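Local coordinates for Di-haem cytochrome c peroxidase family protein (Burkholderia thailandensis E264, PDB 6NX0), which carries two covalently bound c-type hemes, forms an unusually stable bis-Fe(IV) state and probably acts as a peroxidase, at residues 135-140 / 146-151; 108-113 / 126-131; 335-338 / 342-345; 385-388 / 392-395. One frame throughout, in Å; residues are numbered along the deposited sequence.

Contact 1 (135-140 / 146-151); sequences TLSPAA and VPQGSR. With HEC (heme c), chain B.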
# COMPACT_ATOMS: atom_id res chain seq x y z
N THR A 135 0.68 -6.75 12.36
CA THR A 135 0.49 -6.67 13.79
C THR A 135 1.88 -6.38 14.37
O THR A 135 2.79 -7.21 14.27
CB THR A 135 -0.13 -7.96 14.33
OG1 THR A 135 -1.45 -8.09 13.80
CG2 THR A 135 -0.18 -7.93 15.83
N LEU A 136 2.06 -5.16 14.85
CA LEU A 136 3.37 -4.66 15.24
C LEU A 136 3.86 -5.29 16.54
O LEU A 136 3.09 -5.56 17.46
CB LEU A 136 3.31 -3.15 15.41
CG LEU A 136 2.97 -2.35 14.14
CD1 LEU A 136 2.82 -0.88 14.50
CD2 LEU A 136 4.03 -2.53 13.04
N SER A 137 5.17 -5.53 16.59
CA SER A 137 5.81 -6.05 17.78
C SER A 137 5.77 -5.01 18.89
O SER A 137 5.55 -3.82 18.65
CB SER A 137 7.26 -6.40 17.47
OG SER A 137 7.98 -5.20 17.26
N PRO A 138 6.05 -5.40 20.14
CA PRO A 138 6.12 -4.39 21.20
C PRO A 138 7.15 -3.30 20.94
O PRO A 138 6.86 -2.12 21.16
CB PRO A 138 6.46 -5.22 22.45
CG PRO A 138 5.92 -6.58 22.13
CD PRO A 138 6.16 -6.78 20.67
N ALA A 139 8.34 -3.64 20.45
CA ALA A 139 9.33 -2.60 20.19
C ALA A 139 8.86 -1.67 19.08
O ALA A 139 9.14 -0.47 19.11
CB ALA A 139 10.67 -3.22 19.82
N ALA A 140 8.15 -2.22 18.10
CA ALA A 140 7.64 -1.37 17.02
C ALA A 140 6.58 -0.42 17.54
O ALA A 140 6.58 0.77 17.19
CB ALA A 140 7.09 -2.24 15.90
N VAL A 146 6.34 1.18 12.75
CA VAL A 146 6.41 0.43 11.51
C VAL A 146 6.99 -0.93 11.85
O VAL A 146 7.54 -1.10 12.95
CB VAL A 146 7.24 1.15 10.43
CG1 VAL A 146 6.70 2.52 10.16
CG2 VAL A 146 8.70 1.23 10.83
N PRO A 147 6.88 -1.92 10.96
CA PRO A 147 7.26 -3.29 11.34
C PRO A 147 8.70 -3.41 11.78
O PRO A 147 9.62 -2.85 11.16
CB PRO A 147 7.01 -4.09 10.06
CG PRO A 147 5.89 -3.34 9.38
CD PRO A 147 6.17 -1.89 9.67
N GLN A 148 8.90 -4.21 12.83
CA GLN A 148 10.23 -4.68 13.19
C GLN A 148 10.67 -5.82 12.28
O GLN A 148 9.88 -6.70 11.91
CB GLN A 148 10.24 -5.16 14.65
CG GLN A 148 11.62 -5.56 15.17
CD GLN A 148 11.57 -6.10 16.59
OE1 GLN A 148 10.62 -5.86 17.33
NE2 GLN A 148 12.60 -6.83 16.96
N GLY A 149 11.95 -5.80 11.91
CA GLY A 149 12.53 -6.86 11.11
C GLY A 149 12.97 -8.04 11.95
O GLY A 149 12.53 -8.24 13.09
N SER A 150 13.85 -8.84 11.36
CA SER A 150 14.22 -10.13 11.92
C SER A 150 15.11 -10.04 13.16
O SER A 150 15.34 -11.08 13.79
CB SER A 150 14.96 -10.96 10.87
OG SER A 150 16.22 -10.38 10.63
N ARG A 151 15.65 -8.86 13.47
CA ARG A 151 16.55 -8.65 14.60
C ARG A 151 16.04 -7.52 15.49
O ARG A 151 15.41 -6.58 15.01
CB ARG A 151 17.96 -8.30 14.11
CG ARG A 151 18.66 -9.44 13.38
CD ARG A 151 19.99 -8.99 12.81
NE ARG A 151 19.82 -8.10 11.68
CZ ARG A 151 20.81 -7.53 11.00
NH1 ARG A 151 22.07 -7.75 11.36
NH2 ARG A 151 20.55 -6.75 9.98
FE HEC B . 5.92 -7.05 2.72
CHA HEC B . 5.06 -4.17 1.00
CHB HEC B . 4.75 -8.93 0.14
CHC HEC B . 7.60 -9.80 3.93
CHD HEC B . 7.26 -5.16 5.27
NA HEC B . 4.99 -6.63 0.97
C1A HEC B . 4.75 -5.38 0.42
C2A HEC B . 4.08 -5.55 -0.83
C3A HEC B . 3.90 -6.87 -1.01
C4A HEC B . 4.55 -7.57 0.06
CMA HEC B . 3.32 -7.55 -2.24
CAA HEC B . 3.66 -4.41 -1.77
CBA HEC B . 2.21 -4.03 -1.53
CGA HEC B . 1.77 -2.81 -2.30
O1A HEC B . 0.53 -2.55 -2.27
O2A HEC B . 2.65 -2.04 -2.80
NB HEC B . 6.17 -8.98 2.15
C1B HEC B . 5.60 -9.55 1.02
C2B HEC B . 6.02 -10.93 0.96
C3B HEC B . 6.89 -11.15 1.95
C4B HEC B . 6.97 -9.94 2.73
CMB HEC B . 5.57 -11.91 -0.13
CAB HEC B . 7.61 -12.47 2.33
CBB HEC B . 8.62 -12.84 1.22
NC HEC B . 7.16 -7.41 4.30
C1C HEC B . 7.70 -8.64 4.64
C2C HEC B . 8.23 -8.51 5.98
C3C HEC B . 8.12 -7.24 6.39
C4C HEC B . 7.47 -6.52 5.32
CMC HEC B . 8.73 -9.70 6.82
CAC HEC B . 8.23 -6.72 7.83
CBC HEC B . 9.68 -6.77 8.34
ND HEC B . 6.07 -5.06 3.08
C1D HEC B . 6.65 -4.50 4.24
C2D HEC B . 6.65 -3.07 4.09
C3D HEC B . 6.04 -2.77 2.76
C4D HEC B . 5.70 -4.04 2.19
CMD HEC B . 7.28 -2.08 5.05
CAD HEC B . 5.86 -1.39 2.11
CBD HEC B . 7.23 -0.93 1.68
CGD HEC B . 7.20 0.22 0.69
O1D HEC B . 6.09 0.69 0.35
O2D HEC B . 8.32 0.69 0.34
O HOH W 1 6.57 -5.68 14.05
O HOH W 2 9.67 -6.36 19.92
O HOH W 3 7.77 -6.56 1.66

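Contact 2 (108-113 / 126-131); sequences VFFDPA and HDPGRA. With HEC (heme c), chain B.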
# COMPACT_ATOMS: atom_id res chain seq x y z
N VAL A 108 5.33 -20.67 0.99
CA VAL A 108 6.42 -19.70 1.10
C VAL A 108 6.05 -18.59 2.06
O VAL A 108 6.84 -18.17 2.91
CB VAL A 108 6.76 -19.14 -0.30
CG1 VAL A 108 7.75 -18.01 -0.21
CG2 VAL A 108 7.27 -20.26 -1.23
N PHE A 109 4.82 -18.07 1.93
CA PHE A 109 4.40 -16.92 2.72
C PHE A 109 4.48 -17.16 4.21
O PHE A 109 4.77 -16.24 4.98
CB PHE A 109 2.97 -16.56 2.34
CG PHE A 109 2.52 -15.20 2.80
CD1 PHE A 109 1.94 -15.02 4.04
CD2 PHE A 109 2.70 -14.10 1.99
CE1 PHE A 109 1.51 -13.76 4.45
CE2 PHE A 109 2.27 -12.84 2.39
CZ PHE A 109 1.69 -12.67 3.61
N PHE A 110 4.25 -18.40 4.65
CA PHE A 110 4.21 -18.71 6.07
C PHE A 110 5.46 -19.43 6.57
O PHE A 110 5.50 -19.84 7.74
CB PHE A 110 2.94 -19.54 6.37
CG PHE A 110 1.70 -18.71 6.34
CD1 PHE A 110 1.33 -17.97 7.46
CD2 PHE A 110 0.94 -18.61 5.20
CE1 PHE A 110 0.19 -17.17 7.43
CE2 PHE A 110 -0.18 -17.80 5.16
CZ PHE A 110 -0.56 -17.08 6.28
N ASP A 111 6.52 -19.52 5.74
CA ASP A 111 7.72 -20.27 6.11
C ASP A 111 8.66 -19.41 6.94
O ASP A 111 9.26 -18.47 6.41
CB ASP A 111 8.42 -20.77 4.86
CG ASP A 111 9.53 -21.75 5.16
OD1 ASP A 111 10.08 -21.73 6.29
OD2 ASP A 111 9.85 -22.55 4.27
N PRO A 112 8.83 -19.68 8.24
CA PRO A 112 9.68 -18.84 9.09
C PRO A 112 11.17 -19.12 8.93
O PRO A 112 11.99 -18.46 9.57
CB PRO A 112 9.20 -19.20 10.50
CG PRO A 112 8.82 -20.67 10.37
CD PRO A 112 8.26 -20.83 8.98
N ALA A 113 11.55 -20.08 8.11
CA ALA A 113 12.96 -20.33 7.85
C ALA A 113 13.56 -19.33 6.89
O ALA A 113 14.79 -19.32 6.71
CB ALA A 113 13.15 -21.75 7.29
N HIS A 126 2.55 -9.19 7.76
CA HIS A 126 1.33 -9.23 6.96
C HIS A 126 0.48 -10.33 7.61
O HIS A 126 0.43 -11.46 7.13
CB HIS A 126 1.62 -9.54 5.49
CG HIS A 126 2.49 -8.52 4.82
ND1 HIS A 126 2.03 -7.26 4.47
CD2 HIS A 126 3.78 -8.57 4.41
CE1 HIS A 126 3.00 -6.59 3.88
NE2 HIS A 126 4.07 -7.36 3.82
N ASP A 127 -0.18 -9.98 8.71
CA ASP A 127 -0.85 -10.94 9.57
C ASP A 127 -2.15 -11.39 8.93
O ASP A 127 -3.03 -10.55 8.69
CB ASP A 127 -1.11 -10.26 10.92
CG ASP A 127 -1.77 -11.16 11.94
OD1 ASP A 127 -2.14 -12.32 11.62
OD2 ASP A 127 -1.91 -10.69 13.08
N PRO A 128 -2.34 -12.68 8.64
CA PRO A 128 -3.64 -13.09 8.09
C PRO A 128 -4.81 -12.70 8.97
O PRO A 128 -5.93 -12.53 8.46
CB PRO A 128 -3.51 -14.62 7.96
CG PRO A 128 -2.45 -14.99 8.93
CD PRO A 128 -1.48 -13.85 8.91
N GLY A 129 -4.60 -12.58 10.27
CA GLY A 129 -5.67 -12.20 11.17
C GLY A 129 -6.00 -10.72 11.17
O GLY A 129 -6.93 -10.30 11.86
N ARG A 130 -5.23 -9.92 10.43
CA ARG A 130 -5.41 -8.47 10.32
C ARG A 130 -5.31 -8.06 8.85
O ARG A 130 -4.58 -7.13 8.49
CB ARG A 130 -4.39 -7.71 11.19
CG ARG A 130 -4.70 -6.21 11.43
CD ARG A 130 -3.59 -5.49 12.19
NE ARG A 130 -3.40 -6.08 13.50
CZ ARG A 130 -4.03 -5.72 14.60
NH1 ARG A 130 -3.79 -6.36 15.74
NH2 ARG A 130 -4.91 -4.74 14.59
N ALA A 131 -6.04 -8.76 7.98
CA ALA A 131 -6.13 -8.42 6.55
C ALA A 131 -4.76 -8.37 5.89
O ALA A 131 -4.53 -7.62 4.93
CB ALA A 131 -6.86 -7.09 6.34
FE HEC B . 5.92 -7.05 2.72
CHA HEC B . 5.06 -4.17 1.00
CHB HEC B . 4.75 -8.93 0.14
CHC HEC B . 7.60 -9.80 3.93
CHD HEC B . 7.26 -5.16 5.27
NA HEC B . 4.99 -6.63 0.97
C1A HEC B . 4.75 -5.38 0.42
C2A HEC B . 4.08 -5.55 -0.83
C3A HEC B . 3.90 -6.87 -1.01
C4A HEC B . 4.55 -7.57 0.06
CMA HEC B . 3.32 -7.55 -2.24
CAA HEC B . 3.66 -4.41 -1.77
CBA HEC B . 2.21 -4.03 -1.53
CGA HEC B . 1.77 -2.81 -2.30
O1A HEC B . 0.53 -2.55 -2.27
O2A HEC B . 2.65 -2.04 -2.80
NB HEC B . 6.17 -8.98 2.15
C1B HEC B . 5.60 -9.55 1.02
C2B HEC B . 6.02 -10.93 0.96
C3B HEC B . 6.89 -11.15 1.95
C4B HEC B . 6.97 -9.94 2.73
CMB HEC B . 5.57 -11.91 -0.13
CAB HEC B . 7.61 -12.47 2.33
CBB HEC B . 8.62 -12.84 1.22
NC HEC B . 7.16 -7.41 4.30
C1C HEC B . 7.70 -8.64 4.64
C2C HEC B . 8.23 -8.51 5.98
C3C HEC B . 8.12 -7.24 6.39
C4C HEC B . 7.47 -6.52 5.32
CMC HEC B . 8.73 -9.70 6.82
CAC HEC B . 8.23 -6.72 7.83
CBC HEC B . 9.68 -6.77 8.34
ND HEC B . 6.07 -5.06 3.08
C1D HEC B . 6.65 -4.50 4.24
C2D HEC B . 6.65 -3.07 4.09
C3D HEC B . 6.04 -2.77 2.76
C4D HEC B . 5.70 -4.04 2.19
CMD HEC B . 7.28 -2.08 5.05
CAD HEC B . 5.86 -1.39 2.11
CBD HEC B . 7.23 -0.93 1.68
CGD HEC B . 7.20 0.22 0.69
O1D HEC B . 6.09 0.69 0.35
O2D HEC B . 8.32 0.69 0.34
O HOH W 3 7.77 -6.56 1.66

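Contact 3 (335-338 / 342-345); sequences LPAN and RHFD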
# COMPACT_ATOMS: atom_id res chain seq x y z
N LEU A 335 11.30 7.30 13.48
CA LEU A 335 11.90 6.38 12.52
C LEU A 335 13.42 6.50 12.53
O LEU A 335 13.95 7.61 12.47
CB LEU A 335 11.41 6.68 11.10
CG LEU A 335 10.09 6.11 10.65
CD1 LEU A 335 9.76 6.64 9.26
CD2 LEU A 335 10.12 4.59 10.60
N PRO A 336 14.15 5.38 12.56
CA PRO A 336 15.62 5.46 12.66
C PRO A 336 16.28 6.32 11.60
O PRO A 336 17.16 7.13 11.94
CB PRO A 336 16.03 3.98 12.56
CG PRO A 336 14.90 3.25 13.20
CD PRO A 336 13.65 4.01 12.82
N ALA A 337 15.87 6.22 10.34
CA ALA A 337 16.54 7.00 9.30
C ALA A 337 16.36 8.49 9.51
O ALA A 337 17.21 9.28 9.07
CB ALA A 337 16.03 6.63 7.90
N ASN A 338 15.31 8.90 10.22
CA ASN A 338 15.03 10.31 10.40
C ASN A 338 15.87 10.93 11.50
O ASN A 338 15.77 12.14 11.71
CB ASN A 338 13.54 10.51 10.69
CG ASN A 338 12.69 10.46 9.43
OD1 ASN A 338 13.20 10.61 8.32
ND2 ASN A 338 11.39 10.25 9.60
N ARG A 342 19.02 15.63 7.68
CA ARG A 342 19.11 15.81 6.24
C ARG A 342 18.45 14.68 5.47
O ARG A 342 18.34 14.78 4.25
CB ARG A 342 20.58 15.95 5.80
CG ARG A 342 21.25 17.19 6.39
CD ARG A 342 22.59 17.47 5.72
NE ARG A 342 23.54 16.37 5.87
CZ ARG A 342 24.62 16.21 5.11
NH1 ARG A 342 25.43 15.19 5.33
NH2 ARG A 342 24.87 17.05 4.11
N HIS A 343 17.99 13.64 6.15
CA HIS A 343 17.36 12.52 5.48
C HIS A 343 15.86 12.74 5.34
O HIS A 343 15.18 13.03 6.32
CB HIS A 343 17.57 11.19 6.22
CG HIS A 343 16.68 10.11 5.71
ND1 HIS A 343 16.91 9.45 4.52
CD2 HIS A 343 15.49 9.65 6.17
CE1 HIS A 343 15.93 8.59 4.30
NE2 HIS A 343 15.05 8.70 5.28
N PHE A 344 15.37 12.56 4.13
CA PHE A 344 13.94 12.52 3.86
C PHE A 344 13.66 11.35 2.94
O PHE A 344 14.39 11.12 1.98
CB PHE A 344 13.46 13.82 3.18
CG PHE A 344 13.69 15.06 4.00
CD1 PHE A 344 14.93 15.68 4.00
CD2 PHE A 344 12.69 15.57 4.82
CE1 PHE A 344 15.14 16.83 4.77
CE2 PHE A 344 12.91 16.72 5.59
CZ PHE A 344 14.15 17.32 5.57
N ASP A 345 12.57 10.64 3.21
CA ASP A 345 12.05 9.64 2.28
C ASP A 345 11.23 10.39 1.24
O ASP A 345 10.14 10.89 1.53
CB ASP A 345 11.21 8.61 3.04
CG ASP A 345 10.50 7.63 2.14
OD1 ASP A 345 10.56 7.76 0.91
OD2 ASP A 345 9.86 6.69 2.71
O HOH W 4 11.59 11.14 5.99
O HOH W 5 12.64 8.00 6.72

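Contact 4 (385-388 / 392-395); sequences GVFD and DAVA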
# COMPACT_ATOMS: atom_id res chain seq x y z
N GLY A 385 3.96 5.51 9.09
CA GLY A 385 3.37 5.11 10.36
C GLY A 385 3.11 6.25 11.33
O GLY A 385 2.96 6.02 12.53
N VAL A 386 3.08 7.50 10.84
CA VAL A 386 3.13 8.64 11.76
C VAL A 386 1.88 8.75 12.63
O VAL A 386 1.98 9.21 13.77
CB VAL A 386 3.39 9.96 10.99
CG1 VAL A 386 2.22 10.40 10.10
CG2 VAL A 386 3.74 11.07 11.98
N PHE A 387 0.72 8.34 12.14
CA PHE A 387 -0.52 8.46 12.90
C PHE A 387 -0.89 7.12 13.51
O PHE A 387 -0.74 6.08 12.87
CB PHE A 387 -1.67 8.92 12.01
CG PHE A 387 -1.48 10.28 11.42
CD1 PHE A 387 -1.10 11.36 12.23
CD2 PHE A 387 -1.64 10.49 10.08
CE1 PHE A 387 -0.92 12.62 11.68
CE2 PHE A 387 -1.46 11.76 9.54
CZ PHE A 387 -1.10 12.80 10.34
N ASP A 388 -1.38 7.14 14.76
CA ASP A 388 -1.79 5.90 15.41
C ASP A 388 -3.30 5.77 15.56
O ASP A 388 -3.76 4.75 16.08
CB ASP A 388 -1.10 5.72 16.78
CG ASP A 388 -1.51 6.73 17.83
OD1 ASP A 388 -2.32 7.62 17.56
OD2 ASP A 388 -1.00 6.62 18.97
N ASP A 392 -7.14 10.62 13.25
CA ASP A 392 -6.09 11.60 13.02
C ASP A 392 -5.69 11.64 11.55
O ASP A 392 -5.45 12.72 11.00
CB ASP A 392 -4.85 11.31 13.89
CG ASP A 392 -4.97 11.84 15.30
OD1 ASP A 392 -5.99 12.50 15.64
OD2 ASP A 392 -4.04 11.58 16.09
N ALA A 393 -5.65 10.48 10.90
CA ALA A 393 -5.33 10.42 9.47
C ALA A 393 -6.35 11.19 8.65
O ALA A 393 -5.98 11.87 7.69
CB ALA A 393 -5.27 8.98 8.99
N VAL A 394 -7.63 11.09 9.01
CA VAL A 394 -8.68 11.82 8.29
C VAL A 394 -8.63 13.31 8.63
O VAL A 394 -8.72 14.17 7.75
CB VAL A 394 -10.05 11.20 8.63
CG1 VAL A 394 -11.19 12.02 8.01
CG2 VAL A 394 -10.12 9.75 8.18
N ALA A 395 -8.49 13.63 9.93
CA ALA A 395 -8.46 15.03 10.36
C ALA A 395 -7.30 15.80 9.74
O ALA A 395 -7.40 17.00 9.50
CB ALA A 395 -8.39 15.09 11.88
O HOH W 6 -2.20 9.81 15.51

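Contact 1 (135-140 / 146-151)
Q148 reaches across to S137 with a nearly straight side chain and ends in a small network of hydrogen bonds. Its CG lies anti to the backbone N (chi1 -175°) and the chain stays extended beyond it, which carries the amide to the start of helix 138-142. There S137 OG donates to Q148 OE1 over 2.7 Å, with a C=O...donor angle of 141° and the donor tilted 15° from the carbonyl plane. The same hydroxyl is the N-cap of the helix, accepting from A140 N at 3.1 Å, so one oxygen both caps the helix and grips the glutamine. Water 2 donates a second bond to Q148 OE1 and accepts from A139 N, while the other end of the amide makes a weak bond from NE2 to R151 O. Water 1 adds a backbone bridge, accepting from both S137 N and Q148 N.

The apolar part is carried by L136, which lies on the backbone of V146 and the ring of P147 and whose N is anchored by E379. Its CD2 branch is 3.6 Å from V146 C and 4.0 Å from P147 CD. V146 turns its side chain away and contributes its carbonyl instead, with V146 O 3.2 Å from A140 CB.

P147 then leans on the first heme, the one held by C122 and C125, its CB 3.7 Å from the heme CAC atom on a thioether arm. The loop 146-151 thus follows helix 138-142 and runs between its first turn and the rim of this heme, on the way to strand 173-175.

Contact 2 (108-113 / 126-131)
H126, the histidine of the CXXCH heme-attachment motif whose cysteines are C122 and C125, meets F109 at the end of helix 99-109. The two side chains cross at about a right angle. F109 presents the rim of its ring, with CZ 3.7 Å from H126 CB, and the backbone oxygen of H126 lies in the plane of the same ring, 3.7 Å from F109 CE1. CG of F109 stands anti to the backbone N (chi1 -165°), which sends the ring off the helix end toward the histidine.

The imidazole of H126 is fixed at both nitrogens: NE2 binds the heme iron at 2.2 Å, and ND1 is hydrogen-bonded to F132 O. Water 3, also 2.2 Å from the iron, completes the axial pair.

Nearer the surface, F110 comes at P128 from the opposite direction and meets it edge-on, CE1 to P128 CG at 3.7 Å. One face of the F110 ring is overlaid near its rim by F109 CD1, so the two rings pack on each other. Beside P128, D127 OD1 takes the N-H of G129 from above its carboxylate plane, an Asx turn that shapes the chain leaving the motif. Helix 245-260 backs the aromatic pair, with Y259 edge-to-face to F109. A helix packed on the CXXCH segment is consistent with the cytochrome c-like fold of the family, here with water opposite the histidine on the iron.

Contact 3 (335-338 / 342-345)
The backbone doubles back between the two segments, bringing the CA atoms of N338 and H343 within 5.9 Å of each other, after a turn closed by N338 N bonding to L335 O at 2.9 Å. With P336 and A337 both in helical backbone conformation, that turn is close to type I.

H343 contributes more of the buried surface than any other residue here. Its CG stands anti to the backbone N (chi1 167°), which throws the imidazole across to the turn. The methyl of A337 lies over one face of the ring, its CB 3.5 Å from H343 NE2. A337 also brings its carbonyl, whose oxygen is 3.4 Å from H343 CD2. N338 approaches differently: its OD1 comes to the edge of the ring near its plane, 3.3 Å from H343 CD2, and the amide and ring planes are turned 42° apart.

Water strengthens what is otherwise a van der Waals contact. Water 5 lies at the ring edge, in plane, 2.9 Å from H343 NE2, and donates to N338 OD1 at 3.1 Å. Water 4 accepts from D345 N and lies 2.9 Å from N338 OD1, to which it may donate. The opposite end of this amide is held by N332, since ND2 is hydrogen-bonded to its carbonyl.

D345 forms a salt bridge with R158, a residue that binds the first heme. R331 lies against F344 in a cation-pi contact and donates to N338 O and H343 O, holding through these two carbonyls a type I-like beta turn in the irregular loop between strand 324-325 and helix 348-354, within the second cytochrome c region.

Contact 4 (385-388 / 392-395)
A backbone carbonyl oxygen sits over the aromatic ring of F387: D392 O lies 4.3 Å above its plane, over the ring centre. The opposite face is covered equally centrally by the CG1 methyl of V386, 3.7 Å from the plane, so the ring is sandwiched between its own preceding residue and the first turn of helix 390-399. F387 accounts for the largest share of the contact. Its CG is anti to the carbonyl carbon (chi1 -63°), pointing the ring at the helix.

The rim does the rest of the touching. F387 CD2 is 3.7 Å from A393 CA and 4.1 Å from A393 CB, an oblique approach to the ring. Its other ortho carbon, CD1, meets D392 CB at 4.1 Å. The carboxylate of D392 is turned steeply against the ring, the two planes lying 72° apart, and turns OD2 to water 6.

D388 OD1 and D392 OD2 are like charges 4.6 Å apart. Water 6 sits between the segments, accepting from D388 N and donating to D392 OD2 at 2.6 Å. The two charges would probably raise each other's proton affinity; the bond from water 6 should partly offset this for D392.

V386 and F387 together face F381 in a classic beta bulge, and R145 holds the carbonyls of G385 and V386. Beyond the contact, F387 also touches M382 and P330. A393 lies close to the second heme, on the helix that carries its axial ligand Y397, and the next residue, V394, packs against helix 444-455.

Overall arrangement
Contacts 1 and 2 belong to the first heme, which both touch; their centres are about 14 Å apart and they meet directly where T135 OG1 probably hydrogen-bonds to D127 OD2 at 2.7 Å and to R130 NE at 2.8 Å. Contacts 3 and 4 lie in the second cytochrome c region, with centres about 19 Å apart and nearest atoms about 6 Å apart. V146 of contact 1 joins the two halves, its CG2 packing on L335 CD2 of contact 3 at 3.6 Å and its CG1 reaching G385 N of contact 4 at 4.2 Å. Contact 4 borders the second heme, whereas the side chain of H126 in contact 2 stays about 11 Å from it.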